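Local structure of VP1 (Polyomavirus HPyV7, 4PCH) at residues Q41-P46 and A95-S100; T196-S201 and D231-T236; G112-Q117 and N250-Q255. The protein forms the pentameric building block of the viral capsid and probably serves in attachment to host cells, this chain being its jelly-roll part. One frame throughout, in Å; residues are numbered along the deposited sequence.

Overall arrangement
All three contacts lie on the same side of the chain's centre, at one end of the jelly-roll, with every one reaching its main antiparallel sheet. Contact 3 lies closest to both others: its centre is about 8 Å from the centres of contacts 1 and 2, which are themselves about 11 Å apart. R43 NE of contact 1 lies 2.8 Å from Q255 OE1 of contact 3, a hydrogen bond between neighbouring strands. G234 O of contact 2 receives Q255 N at 2.8 Å, and T196 O receives G115 N at the same distance. Each contact also touches a second subunit of the pentamer. A glycerol, probably from crystallisation, lies about 4 Å from the E114 side chain of contact 3.

Contact 1: Q41-P46 and A95-S100; sequences QSRGLP and APQMAS
R43 reaches from the short, weakly bonded strand 43-46 of the VP1 jelly-roll to the loop that follows strand 79-93, ending among the polar groups of Q97 and S100. The two backbones stay well apart, the nearest CA atoms being those of R43 and S100, 11.1 Å from each other, so the contact depends on the length of the arginine. Its chain runs extended from CG to NE (chi2 175°, chi3 178°) and delivers the guanidinium to the loop.

The hydrogen bonds across the contact converge on one backbone carbonyl. R43 NH1 donates to S100 O at 2.8 Å in a fairly straight bond of 164°, with the oxygen close to the guanidinium plane, at its edge. NH1 thus carries the attachment, to which NH2 of the same group adds a weak bond to S100 O at 3.3 Å.

R43 NH2 also lies 3.0 Å from Q97 OE1, which reaches the guanidinium obliquely while the amide plane of Q97 is steeply inclined to it.

Bonds within the loop hold this receiving surface in shape. Q97 NE2 donates to A95 O at 2.9 Å and has a further partner in Y258 OH of strand 253-271, which together fix the orientation of the amide. On the strand side, R43 also touches T253 of strand 253-271. A second subunit packs behind the loop, where Y47 of that chain bonds A99 N and packs on M98. S100 OG turns back to donate to Q97 OE1 at 2.7 Å, coming in from above the amide carbonyl plane.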
loop_
_atom_site.group_PDB
_atom_site.type_symbol
_atom_site.label_atom_id
_atom_site.label_comp_id
_atom_site.label_asym_id
_atom_site.label_seq_id
_atom_site.Cartn_x
_atom_site.Cartn_y
_atom_site.Cartn_z
ATOM N N GLN B 41 -3.245 9.035 -29.736
ATOM C CA GLN B 41 -3.765 10.146 -28.940
ATOM C C GLN B 41 -3.832 9.632 -27.510
ATOM O O GLN B 41 -4.036 8.428 -27.296
ATOM C CB GLN B 41 -5.174 10.557 -29.406
ATOM C CG GLN B 41 -5.220 11.343 -30.703
ATOM C CD GLN B 41 -5.916 12.701 -30.599
ATOM O OE1 GLN B 41 -7.079 12.857 -31.028
ATOM N NE2 GLN B 41 -5.201 13.708 -30.039
ATOM N N SER B 42 -3.649 10.533 -26.542
ATOM C CA SER B 42 -3.667 10.144 -25.125
ATOM C C SER B 42 -5.009 10.321 -24.420
ATOM O O SER B 42 -5.155 9.902 -23.287
ATOM C CB SER B 42 -2.560 10.866 -24.337
ATOM O OG SER B 42 -2.640 12.254 -24.505
ATOM N N ARG B 43 -5.970 10.960 -25.074
ATOM C CA ARG B 43 -7.368 10.932 -24.654
ATOM C C ARG B 43 -8.199 10.487 -25.847
ATOM O O ARG B 43 -7.943 10.919 -26.968
ATOM C CB ARG B 43 -7.817 12.296 -24.199
ATOM C CG ARG B 43 -7.203 12.707 -22.879
ATOM C CD ARG B 43 -7.573 14.119 -22.489
ATOM N NE ARG B 43 -6.981 14.447 -21.187
ATOM C CZ ARG B 43 -7.354 15.454 -20.397
ATOM N NH1 ARG B 43 -8.287 16.339 -20.759
ATOM N NH2 ARG B 43 -6.713 15.626 -19.243
ATOM N N GLY B 44 -9.184 9.649 -25.571
ATOM C CA GLY B 44 -10.074 9.162 -26.613
ATOM C C GLY B 44 -11.168 10.146 -26.915
ATOM O O GLY B 44 -11.229 11.255 -26.352
ATOM N N LEU B 45 -12.034 9.759 -27.846
ATOM C CA LEU B 45 -13.312 10.448 -28.026
ATOM C C LEU B 45 -14.116 10.144 -26.770
ATOM O O LEU B 45 -13.749 9.253 -26.008
ATOM C CB LEU B 45 -14.063 9.883 -29.223
ATOM C CG LEU B 45 -13.344 10.016 -30.561
ATOM C CD1 LEU B 45 -14.113 9.267 -31.640
ATOM C CD2 LEU B 45 -13.177 11.462 -30.938
ATOM N N PRO B 46 -15.206 10.894 -26.525
ATOM C CA PRO B 46 -16.033 10.612 -25.347
ATOM C C PRO B 46 -16.443 9.165 -25.334
ATOM O O PRO B 46 -16.825 8.611 -26.388
ATOM C CB PRO B 46 -17.254 11.537 -25.545
ATOM C CG PRO B 46 -16.695 12.684 -26.320
ATOM C CD PRO B 46 -15.701 12.055 -27.268
ATOM N N ALA B 95 2.011 13.229 -16.610
ATOM C CA ALA B 95 2.066 14.433 -15.791
ATOM C C ALA B 95 0.794 14.562 -14.954
ATOM O O ALA B 95 -0.268 14.036 -15.314
ATOM C CB ALA B 95 2.227 15.644 -16.671
ATOM N N PRO B 96 0.886 15.265 -13.827
ATOM C CA PRO B 96 -0.355 15.539 -13.085
ATOM C C PRO B 96 -1.356 16.334 -13.916
ATOM O O PRO B 96 -0.962 17.300 -14.613
ATOM C CB PRO B 96 0.128 16.365 -11.904
ATOM C CG PRO B 96 1.422 16.963 -12.365
ATOM C CD PRO B 96 2.047 15.928 -13.220
ATOM N N GLN B 97 -2.636 15.954 -13.819
ATOM C CA GLN B 97 -3.696 16.611 -14.558
ATOM C C GLN B 97 -4.497 17.518 -13.632
ATOM O O GLN B 97 -5.110 17.047 -12.692
ATOM C CB GLN B 97 -4.604 15.565 -15.164
ATOM C CG GLN B 97 -3.890 14.547 -16.022
ATOM C CD GLN B 97 -3.281 15.148 -17.274
ATOM O OE1 GLN B 97 -3.944 15.896 -18.030
ATOM N NE2 GLN B 97 -2.011 14.817 -17.521
ATOM N N MET B 98 -4.537 18.803 -13.953
ATOM C CA MET B 98 -5.158 19.811 -13.104
ATOM C C MET B 98 -6.199 20.565 -13.947
ATOM O O MET B 98 -7.310 20.070 -14.155
ATOM C CB MET B 98 -4.068 20.739 -12.547
ATOM C CG MET B 98 -2.985 20.050 -11.733
ATOM S SD MET B 98 -3.566 19.774 -10.051
ATOM C CE MET B 98 -3.459 21.435 -9.421
ATOM N N ALA B 99 -5.846 21.736 -14.478
ATOM C CA ALA B 99 -6.814 22.468 -15.351
ATOM C C ALA B 99 -7.282 21.619 -16.528
ATOM O O ALA B 99 -8.387 21.784 -17.014
ATOM C CB ALA B 99 -6.247 23.786 -15.874
ATOM N N SER B 100 -6.459 20.665 -16.948
ATOM C CA SER B 100 -6.788 19.851 -18.086
ATOM C C SER B 100 -7.991 18.930 -17.880
ATOM O O SER B 100 -8.515 18.413 -18.865
ATOM C CB SER B 100 -5.599 18.964 -18.420
ATOM O OG SER B 100 -5.374 18.038 -17.373
#

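Contact 2: T196-S201 and D231-T236; sequences TPPVVS and DMVGMT
P198 and V233 meet at about a right angle, the proline ring set against one methyl branch of the valine. P198 CB lies 3.7 Å from V233 CG1, and P198 CG is only slightly farther from the same methyl. The ring also rests beside the valine backbone, with P198 CB 3.4 Å from V233 O. On the strand that follows the prolines, V200 CG2 approaches V233 CG1 more loosely, at 4.2 Å. One methyl thus serves both partners; V233 chi1 of -171° carries CG1 opposite the backbone nitrogen.

A water links the backbones beside this apolar patch. It lies 2.6 Å from V233 O and 3.1 Å from T196 O, and its geometry suits donation to either oxygen, but with further acceptors nearby it cannot serve all of them at once.

V233 owes its setting to a classic beta bulge: V233 and G234 together face Q255 of strand 253-271, the neighbouring strand of the jelly-roll sheet. G234 adopts backbone angles (phi 150°, psi -150°) at which a CB would be jammed against the preceding carbonyl oxygen, consistent with glycine here.

Farther out, Y119 of strand 117-124 packs on both P198 and V233, and V200 touches L92 of strand 79-93. Residues 199-201 pair in an antiparallel ladder with a strand of a second subunit, carrying the sheet across the pentamer interface.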
loop_
_atom_site.group_PDB
_atom_site.type_symbol
_atom_site.label_atom_id
_atom_site.label_comp_id
_atom_site.label_asym_id
_atom_site.label_seq_id
_atom_site.Cartn_x
_atom_site.Cartn_y
_atom_site.Cartn_z
ATOM N N THR B 196 -11.852 6.022 -8.523
ATOM C CA THR B 196 -10.632 5.589 -7.865
ATOM C C THR B 196 -9.451 6.464 -8.303
ATOM O O THR B 196 -9.182 6.597 -9.475
ATOM C CB THR B 196 -10.338 4.122 -8.181
ATOM O OG1 THR B 196 -11.551 3.352 -8.068
ATOM C CG2 THR B 196 -9.303 3.584 -7.240
ATOM N N PRO B 197 -8.704 7.023 -7.337
ATOM C CA PRO B 197 -7.538 7.804 -7.756
ATOM C C PRO B 197 -6.419 6.907 -8.301
ATOM O O PRO B 197 -6.158 5.859 -7.746
ATOM C CB PRO B 197 -7.098 8.515 -6.470
ATOM C CG PRO B 197 -8.254 8.412 -5.534
ATOM C CD PRO B 197 -8.934 7.112 -5.890
ATOM N N PRO B 198 -5.755 7.334 -9.380
ATOM C CA PRO B 198 -4.563 6.634 -9.873
ATOM C C PRO B 198 -3.280 7.033 -9.167
ATOM O O PRO B 198 -3.145 8.173 -8.725
ATOM C CB PRO B 198 -4.482 7.080 -11.322
ATOM C CG PRO B 198 -5.090 8.463 -11.336
ATOM C CD PRO B 198 -6.103 8.505 -10.208
ATOM N N VAL B 199 -2.334 6.098 -9.094
ATOM C CA VAL B 199 -0.991 6.358 -8.587
ATOM C C VAL B 199 -0.041 5.804 -9.641
ATOM O O VAL B 199 -0.099 4.619 -9.947
ATOM C CB VAL B 199 -0.758 5.661 -7.244
ATOM C CG1 VAL B 199 0.668 5.909 -6.750
ATOM C CG2 VAL B 199 -1.778 6.142 -6.227
ATOM N N VAL B 200 0.799 6.677 -10.198
ATOM C CA VAL B 200 1.716 6.338 -11.295
ATOM C C VAL B 200 3.090 6.697 -10.743
ATOM O O VAL B 200 3.277 7.762 -10.182
ATOM C CB VAL B 200 1.420 7.174 -12.563
ATOM C CG1 VAL B 200 2.571 7.120 -13.570
ATOM C CG2 VAL B 200 0.132 6.695 -13.229
ATOM N N SER B 201 4.052 5.811 -10.913
ATOM C CA SER B 201 5.428 6.157 -10.572
ATOM C C SER B 201 6.322 5.823 -11.739
ATOM O O SER B 201 5.988 4.975 -12.554
ATOM C CB SER B 201 5.900 5.424 -9.340
ATOM O OG SER B 201 6.137 4.058 -9.612
ATOM N N ASP B 231 -1.860 1.501 -21.069
ATOM C CA ASP B 231 -1.828 2.296 -19.851
ATOM C C ASP B 231 -3.026 3.230 -19.823
ATOM O O ASP B 231 -3.017 4.300 -20.426
ATOM C CB ASP B 231 -0.503 3.055 -19.748
ATOM C CG ASP B 231 0.667 2.122 -19.511
ATOM O OD1 ASP B 231 0.867 1.652 -18.343
ATOM O OD2 ASP B 231 1.348 1.769 -20.504
ATOM N N MET B 232 -4.074 2.772 -19.156
ATOM C CA MET B 232 -5.280 3.565 -18.925
ATOM C C MET B 232 -5.203 4.070 -17.501
ATOM O O MET B 232 -5.242 3.280 -16.567
ATOM C CB MET B 232 -6.528 2.714 -19.100
ATOM C CG MET B 232 -7.794 3.521 -18.785
ATOM S SD MET B 232 -9.326 2.702 -19.231
ATOM C CE MET B 232 -9.222 1.240 -18.232
ATOM N N VAL B 233 -4.988 5.371 -17.370
ATOM C CA VAL B 233 -4.794 6.008 -16.077
ATOM C C VAL B 233 -6.126 6.323 -15.406
ATOM O O VAL B 233 -6.177 6.454 -14.196
ATOM C CB VAL B 233 -3.929 7.292 -16.202
ATOM C CG1 VAL B 233 -3.548 7.819 -14.835
ATOM C CG2 VAL B 233 -2.671 7.053 -16.998
ATOM N N GLY B 234 -7.207 6.412 -16.185
ATOM C CA GLY B 234 -8.561 6.595 -15.644
ATOM C C GLY B 234 -9.410 7.357 -16.633
ATOM O O GLY B 234 -9.173 7.246 -17.847
ATOM N N MET B 235 -10.378 8.118 -16.138
ATOM C CA MET B 235 -11.189 8.988 -16.999
ATOM C C MET B 235 -11.040 10.471 -16.610
ATOM O O MET B 235 -10.566 10.819 -15.507
ATOM C CB MET B 235 -12.649 8.542 -16.992
ATOM C CG MET B 235 -12.870 7.196 -17.699
ATOM S SD MET B 235 -14.652 6.844 -17.766
ATOM C CE MET B 235 -14.914 7.302 -19.491
ATOM N N THR B 236 -11.491 11.329 -17.515
ATOM C CA THR B 236 -11.335 12.769 -17.397
ATOM C C THR B 236 -12.498 13.510 -18.011
ATOM O O THR B 236 -13.169 12.998 -18.910
ATOM C CB THR B 236 -10.003 13.243 -18.064
ATOM O OG1 THR B 236 -9.803 14.645 -17.794
ATOM C CG2 THR B 236 -9.979 12.999 -19.553
HETATM O O HOH W 1 -7.937 6.773 -12.285
#

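Contact 3: G112-Q117 and N250-Q255; sequences GIEGTQ and NQRTVQ
In the loop that leads into strand 117-124, E114 reaches across to R252, which lies just ahead of strand 253-271, and the two form a buried salt bridge. R252 NH2 donates to E114 OE2 at 2.9 Å and 156°, using the anti lone pair of that oxygen. A weak second bond runs from R252 NH1 to the same OE2 at 3.4 Å. The carboxylate oxygen sits at the guanidinium edge, and the two flat groups are nearly coplanar, 23° apart. E114 starts with its CB directed away from the partner segment, and a bend at chi2 (-73°) helps bring the carboxylate back.

G112 O lies 2.9 Å from E114 OE1, two acceptors with no bond between them; such a neighbour would probably disfavour the negative charge, which the arginine may offset. A water hydrogen-bonded to G112 O at 2.7 Å accepts from R252 NH1 at 3.0 Å, giving a second, water-mediated link between the two segments.

E114 is backbone-bonded to M235 of strand 224-236, one of the jelly-roll strands. Alongside, I113 crosses Q255 at about a right angle, its CD1 lying 3.7 Å from Q255 CG. Q255 OE1 is bonded to R43 NE of the adjacent strand.

T243 OG1, in R252's own chain, bonds R252 NH1; T109 OG1 of a third subunit of the pentamer bonds R252 NE.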
loop_
_atom_site.group_PDB
_atom_site.type_symbol
_atom_site.label_atom_id
_atom_site.label_comp_id
_atom_site.label_asym_id
_atom_site.label_seq_id
_atom_site.Cartn_x
_atom_site.Cartn_y
_atom_site.Cartn_z
ATOM N N GLY B 112 -9.589 16.243 -11.412
ATOM C CA GLY B 112 -8.486 15.333 -11.670
ATOM C C GLY B 112 -8.882 14.065 -12.403
ATOM O O GLY B 112 -10.043 13.889 -12.817
ATOM N N ILE B 113 -7.912 13.179 -12.572
ATOM C CA ILE B 113 -8.157 11.876 -13.189
ATOM C C ILE B 113 -8.632 10.902 -12.138
ATOM O O ILE B 113 -8.067 10.846 -11.043
ATOM C CB ILE B 113 -6.881 11.304 -13.827
ATOM C CG1 ILE B 113 -6.307 12.285 -14.856
ATOM C CG2 ILE B 113 -7.148 9.932 -14.419
ATOM C CD1 ILE B 113 -7.212 12.550 -16.042
ATOM N N GLU B 114 -9.645 10.103 -12.449
ATOM C CA GLU B 114 -10.035 9.011 -11.566
ATOM C C GLU B 114 -10.774 7.942 -12.337
ATOM O O GLU B 114 -11.257 8.183 -13.425
ATOM C CB GLU B 114 -10.912 9.475 -10.377
ATOM C CG GLU B 114 -12.198 10.203 -10.778
ATOM C CD GLU B 114 -11.962 11.621 -11.313
ATOM O OE1 GLU B 114 -11.258 12.390 -10.636
ATOM O OE2 GLU B 114 -12.486 11.981 -12.402
ATOM N N GLY B 115 -10.877 6.777 -11.725
ATOM C CA GLY B 115 -11.659 5.681 -12.286
ATOM C C GLY B 115 -10.846 4.439 -12.562
ATOM O O GLY B 115 -9.815 4.199 -11.949
ATOM N N THR B 116 -11.378 3.618 -13.446
ATOM C CA THR B 116 -10.834 2.278 -13.708
ATOM C C THR B 116 -9.526 2.406 -14.488
ATOM O O THR B 116 -9.383 3.275 -15.348
ATOM C CB THR B 116 -11.936 1.435 -14.414
ATOM O OG1 THR B 116 -12.909 1.062 -13.436
ATOM C CG2 THR B 116 -11.401 0.182 -15.063
ATOM N N GLN B 117 -8.567 1.529 -14.187
ATOM C CA GLN B 117 -7.212 1.649 -14.704
ATOM C C GLN B 117 -6.684 0.286 -15.163
ATOM O O GLN B 117 -7.099 -0.760 -14.659
ATOM C CB GLN B 117 -6.255 2.185 -13.617
ATOM C CG GLN B 117 -6.705 3.494 -12.983
ATOM C CD GLN B 117 -6.184 3.705 -11.588
ATOM O OE1 GLN B 117 -4.978 3.603 -11.329
ATOM N NE2 GLN B 117 -7.093 4.082 -10.666
ATOM N N ASN B 250 -21.702 12.708 -20.837
ATOM C CA ASN B 250 -21.416 12.501 -22.252
ATOM C C ASN B 250 -20.091 13.123 -22.721
ATOM O O ASN B 250 -19.741 12.988 -23.922
ATOM C CB ASN B 250 -22.582 12.969 -23.137
ATOM C CG ASN B 250 -22.742 14.486 -23.165
ATOM O OD1 ASN B 250 -22.092 15.217 -22.425
ATOM N ND2 ASN B 250 -23.661 14.962 -24.009
ATOM N N GLN B 251 -19.368 13.776 -21.816
ATOM C CA GLN B 251 -18.006 14.267 -22.113
ATOM C C GLN B 251 -16.874 13.457 -21.459
ATOM O O GLN B 251 -15.704 13.648 -21.806
ATOM C CB GLN B 251 -17.872 15.737 -21.739
ATOM C CG GLN B 251 -18.776 16.662 -22.546
ATOM C CD GLN B 251 -18.702 18.099 -22.077
ATOM O OE1 GLN B 251 -18.106 18.393 -21.053
ATOM N NE2 GLN B 251 -19.330 19.010 -22.832
ATOM N N ARG B 252 -17.212 12.513 -20.578
ATOM C CA ARG B 252 -16.169 11.742 -19.901
ATOM C C ARG B 252 -15.386 10.951 -20.946
ATOM O O ARG B 252 -15.974 10.330 -21.862
ATOM C CB ARG B 252 -16.750 10.799 -18.852
ATOM C CG ARG B 252 -17.499 11.453 -17.712
ATOM C CD ARG B 252 -16.573 12.187 -16.764
ATOM N NE ARG B 252 -15.793 11.246 -15.948
ATOM C CZ ARG B 252 -14.800 11.621 -15.158
ATOM N NH1 ARG B 252 -14.486 12.907 -15.056
ATOM N NH2 ARG B 252 -14.107 10.708 -14.480
ATOM N N THR B 253 -14.065 11.002 -20.801
ATOM C CA THR B 253 -13.128 10.504 -21.782
ATOM C C THR B 253 -12.067 9.645 -21.103
ATOM O O THR B 253 -11.653 9.938 -19.989
ATOM C CB THR B 253 -12.512 11.743 -22.438
ATOM O OG1 THR B 253 -13.530 12.391 -23.251
ATOM C CG2 THR B 253 -11.373 11.408 -23.259
ATOM N N VAL B 254 -11.586 8.613 -21.769
ATOM C CA VAL B 254 -10.458 7.846 -21.226
ATOM C C VAL B 254 -9.154 8.627 -21.301
ATOM O O VAL B 254 -8.804 9.197 -22.349
ATOM C CB VAL B 254 -10.318 6.492 -21.950
ATOM C CG1 VAL B 254 -9.071 5.775 -21.491
ATOM C CG2 VAL B 254 -11.566 5.671 -21.727
ATOM N N GLN B 255 -8.422 8.634 -20.188
ATOM C CA GLN B 255 -7.073 9.184 -20.118
ATOM C C GLN B 255 -6.077 8.076 -20.157
ATOM O O GLN B 255 -6.047 7.215 -19.265
ATOM C CB GLN B 255 -6.861 9.981 -18.813
ATOM C CG GLN B 255 -5.440 10.513 -18.617
ATOM C CD GLN B 255 -5.141 11.663 -19.536
ATOM O OE1 GLN B 255 -5.711 12.783 -19.395
ATOM N NE2 GLN B 255 -4.275 11.421 -20.503
HETATM O O HOH W 2 -12.040 14.635 -14.548
#